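Local coordinates for regulating synaptic membrane exocytosis protein 2 (Rattus norvegicus, PDB 2BWQ) that probably acts in the regulation of neurotransmitter release at the presynaptic membrane, as a Rab3-interacting protein carrying C2 domains, at residues A[2-10]-A[22-31]. Numbering follows the deposited sequence. Where two conformers were deposited one is given.
Sequences FLSGQLSIK and VTILGAKDLP
Gln-6 and Lys-28 sit opposite each other in a hydrogen-bonded pair of two antiparallel strands, and their side chains run side by side in the same direction. Both are extended beyond CG, so the amide reaches the lysine's end: OE1 of Gln-6 lies 3.9 Å from CE of Lys-28, and a water that donates to OE1 accepts from NZ. Long polar chains suit this outer face, where the ammonium group also makes a cation-pi contact with Trp-125. At the other end Lys-10 and Thr-23 repeat the pattern. The lysine bends at chi3 and chi4, and one water links its NZ and O to Thr-23 OG1; NZ is also salt-bridged to Asp-121, and OG1 bonded to Thr-73.

Between these pairs the register slips. Ser-8 N donates to Gly-26 O at 2.8 Å, almost straight (175°), yet Ser-8 O receives Leu-25 N at 2.9 Å. Two residues thus face one, a classic beta bulge. Its first residue, Leu-25, turns its side chain toward the partner strand, CB 3.7 Å from Ser-8 OG; Gly-26 takes the second position, nearly extended. Gly-5 suits its place: its phi is positive (96°), and its CA lies 3.2 Å from Lys-28 O, where a side chain would collide.

Leu-7, Ile-9, Ile-24 and Ala-27 line the opposite, apolar face, Ile-9 paired with Ile-24 (non-hydrogen-bonded, CA-CA 4.7 Å) and Ala-27 CB 3.3 Å from Gln-6 O. The hairpin is central in one C2-sandwich sheet, between strands 69-76 and 123-127; Leu-7 and Ile-9 pack on Ile-91 of strand 88-95 in the other sheet, Ile-24 and Ala-27 on neighbouring Trp-70.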
loop_
_atom_site.group_PDB
_atom_site.type_symbol
_atom_site.label_atom_id
_atom_site.label_comp_id
_atom_site.label_asym_id
_atom_site.label_seq_id
_atom_site.Cartn_x
_atom_site.Cartn_y
_atom_site.Cartn_z
ATOM N N PHE A 2 15.412 -14.209 5.498
ATOM C CA PHE A 2 14.130 -14.766 5.117
ATOM C C PHE A 2 13.503 -13.859 4.088
ATOM O O PHE A 2 13.741 -12.613 4.129
ATOM C CB PHE A 2 13.229 -14.857 6.364
ATOM C CG PHE A 2 13.705 -15.866 7.373
ATOM C CD1 PHE A 2 13.764 -17.217 7.050
ATOM C CD2 PHE A 2 14.088 -15.471 8.669
ATOM C CE1 PHE A 2 14.221 -18.160 7.984
ATOM C CE2 PHE A 2 14.543 -16.413 9.606
ATOM C CZ PHE A 2 14.611 -17.749 9.253
ATOM N N LEU A 3 12.675 -14.403 3.172
ATOM C CA LEU A 3 11.885 -13.561 2.248
ATOM C C LEU A 3 10.801 -12.806 3.050
ATOM O O LEU A 3 10.226 -13.322 4.031
ATOM C CB LEU A 3 11.214 -14.414 1.143
ATOM C CG LEU A 3 12.067 -15.166 0.100
ATOM C CD1 LEU A 3 11.156 -15.860 -0.947
ATOM C CD2 LEU A 3 12.978 -14.205 -0.600
ATOM N N SER A 4 10.510 -11.582 2.641
ATOM C CA SER A 4 9.502 -10.752 3.311
ATOM C C SER A 4 8.219 -10.627 2.493
ATOM O O SER A 4 7.177 -10.241 3.027
ATOM C CB SER A 4 10.053 -9.356 3.621
ATOM O OG SER A 4 11.077 -9.403 4.615
ATOM N N GLY A 5 8.283 -10.945 1.207
ATOM C CA GLY A 5 7.070 -10.840 0.389
ATOM C C GLY A 5 6.995 -9.518 -0.351
ATOM O O GLY A 5 7.816 -8.584 -0.210
ATOM N N GLN A 6 5.940 -9.464 -1.143
ATOM C CA GLN A 6 5.777 -8.321 -2.070
ATOM C C GLN A 6 4.319 -7.936 -2.135
ATOM O O GLN A 6 3.434 -8.786 -1.961
ATOM C CB GLN A 6 6.269 -8.668 -3.460
ATOM C CG GLN A 6 7.738 -9.108 -3.523
ATOM C CD GLN A 6 8.254 -9.284 -4.913
ATOM O OE1 GLN A 6 7.810 -8.625 -5.862
ATOM N NE2 GLN A 6 9.244 -10.180 -5.058
ATOM N N LEU A 7 4.085 -6.684 -2.532
ATOM C CA LEU A 7 2.740 -6.126 -2.627
ATOM C C LEU A 7 2.474 -5.564 -4.014
ATOM O O LEU A 7 3.311 -4.798 -4.533
ATOM C CB LEU A 7 2.600 -4.974 -1.638
ATOM C CG LEU A 7 1.178 -4.439 -1.523
ATOM C CD1 LEU A 7 0.130 -5.484 -1.039
ATOM C CD2 LEU A 7 1.145 -3.246 -0.586
ATOM N N SER A 8 1.345 -5.922 -4.622
ATOM C CA SER A 8 0.974 -5.442 -5.949
ATOM C C SER A 8 0.078 -4.257 -5.815
ATOM O O SER A 8 -0.969 -4.311 -5.187
ATOM C CB SER A 8 0.290 -6.555 -6.697
ATOM O OG SER A 8 -0.157 -6.069 -7.969
ATOM N N ILE A 9 0.536 -3.125 -6.388
ATOM C CA ILE A 9 -0.121 -1.807 -6.212
ATOM C C ILE A 9 -0.204 -1.162 -7.590
ATOM O O ILE A 9 0.749 -1.261 -8.383
ATOM C CB ILE A 9 0.804 -0.914 -5.339
ATOM C CG1 ILE A 9 0.983 -1.521 -3.946
ATOM C CG2 ILE A 9 0.171 0.487 -5.155
ATOM C CD1 ILE A 9 2.083 -0.844 -3.099
ATOM N N LYS A 10 -1.331 -0.529 -7.885
ATOM C CA LYS A 10 -1.531 0.225 -9.131
ATOM C C LYS A 10 -1.796 1.664 -8.778
ATOM O O LYS A 10 -2.656 1.977 -7.897
ATOM C CB LYS A 10 -2.730 -0.383 -9.882
ATOM C CG LYS A 10 -3.146 0.352 -11.187
ATOM C CD LYS A 10 -4.176 -0.501 -11.921
ATOM C CE LYS A 10 -5.609 -0.338 -11.548
ATOM N NZ LYS A 10 -6.180 0.972 -11.868
ATOM N N VAL A 22 -5.188 4.853 -5.832
ATOM C CA VAL A 22 -4.266 3.858 -5.366
ATOM C C VAL A 22 -4.989 2.553 -5.223
ATOM O O VAL A 22 -5.870 2.455 -4.328
ATOM C CB VAL A 22 -3.698 4.331 -4.016
ATOM C CG1 VAL A 22 -2.704 3.330 -3.400
ATOM C CG2 VAL A 22 -3.033 5.691 -4.131
ATOM N N THR A 23 -4.619 1.526 -5.962
ATOM C CA THR A 23 -5.328 0.259 -5.869
ATOM C C THR A 23 -4.375 -0.740 -5.264
ATOM O O THR A 23 -3.280 -0.930 -5.796
ATOM C CB THR A 23 -5.770 -0.221 -7.256
ATOM O OG1 THR A 23 -6.702 0.718 -7.838
ATOM C CG2 THR A 23 -6.530 -1.576 -7.122
ATOM N N ILE A 24 -4.693 -1.294 -4.085
ATOM C CA ILE A 24 -3.841 -2.322 -3.447
ATOM C C ILE A 24 -4.481 -3.660 -3.793
ATOM O O ILE A 24 -5.589 -3.978 -3.314
ATOM C CB ILE A 24 -3.748 -2.043 -1.897
ATOM C CG1 ILE A 24 -3.135 -3.199 -1.121
ATOM C CG2 ILE A 24 -5.124 -1.786 -1.335
ATOM C CD1 ILE A 24 -1.688 -3.507 -1.506
ATOM N N LEU A 25 -3.792 -4.411 -4.662
ATOM C CA LEU A 25 -4.346 -5.620 -5.254
ATOM C C LEU A 25 -4.214 -6.722 -4.202
ATOM O O LEU A 25 -5.174 -7.106 -3.606
ATOM C CB LEU A 25 -3.617 -6.019 -6.557
ATOM C CG LEU A 25 -4.037 -5.131 -7.727
ATOM C CD1 LEU A 25 -3.270 -3.829 -7.804
ATOM C CD2 LEU A 25 -3.875 -5.899 -9.014
ATOM N N GLY A 26 -3.001 -7.178 -3.981
ATOM C CA GLY A 26 -2.716 -8.363 -3.152
ATOM C C GLY A 26 -1.271 -8.433 -2.821
ATOM O O GLY A 26 -0.491 -7.574 -3.248
ATOM N N ALA A 27 -0.912 -9.429 -2.027
ATOM C CA ALA A 27 0.484 -9.660 -1.664
ATOM C C ALA A 27 0.825 -11.116 -1.929
ATOM O O ALA A 27 -0.094 -11.945 -2.006
ATOM C CB ALA A 27 0.672 -9.358 -0.171
ATOM N N LYS A 28 2.088 -11.363 -2.148
ATOM C CA LYS A 28 2.534 -12.757 -2.278
ATOM C C LYS A 28 3.745 -12.947 -1.424
ATOM O O LYS A 28 4.440 -12.003 -1.000
ATOM C CB LYS A 28 2.886 -13.057 -3.732
ATOM C CG LYS A 28 4.051 -12.267 -4.271
ATOM C CD LYS A 28 4.412 -12.654 -5.710
ATOM C CE LYS A 28 5.547 -11.813 -6.274
ATOM N NZ LYS A 28 5.814 -12.229 -7.681
ATOM N N ASP A 29 3.999 -14.262 -1.210
ATOM C CA ASP A 29 5.210 -14.743 -0.511
ATOM C C ASP A 29 5.375 -14.155 0.914
ATOM O O ASP A 29 6.488 -13.887 1.368
ATOM C CB ASP A 29 6.474 -14.480 -1.368
ATOM C CG ASP A 29 6.448 -15.175 -2.724
ATOM O OD1 ASP A 29 5.772 -16.233 -2.905
ATOM O OD2 ASP A 29 7.123 -14.714 -3.684
ATOM N N LEU A 30 4.250 -13.896 1.610
ATOM C CA LEU A 30 4.352 -13.399 3.015
ATOM C C LEU A 30 5.006 -14.477 3.880
ATOM O O LEU A 30 4.762 -15.663 3.631
ATOM C CB LEU A 30 2.992 -13.041 3.613
ATOM C CG LEU A 30 2.236 -11.894 2.886
ATOM C CD1 LEU A 30 0.951 -11.444 3.643
ATOM C CD2 LEU A 30 3.234 -10.691 2.548
ATOM N N PRO A 31 5.830 -14.110 4.841
ATOM C CA PRO A 31 6.422 -15.088 5.751
ATOM C C PRO A 31 5.343 -15.627 6.708
ATOM O O PRO A 31 4.547 -14.859 7.286
ATOM C CB PRO A 31 7.462 -14.249 6.534
ATOM C CG PRO A 31 7.001 -12.857 6.472
ATOM C CD PRO A 31 6.303 -12.745 5.110
HETATM O O HOH W 1 7.486 -10.029 -8.470
HETATM O O HOH W 2 -5.299 2.590 -9.329
#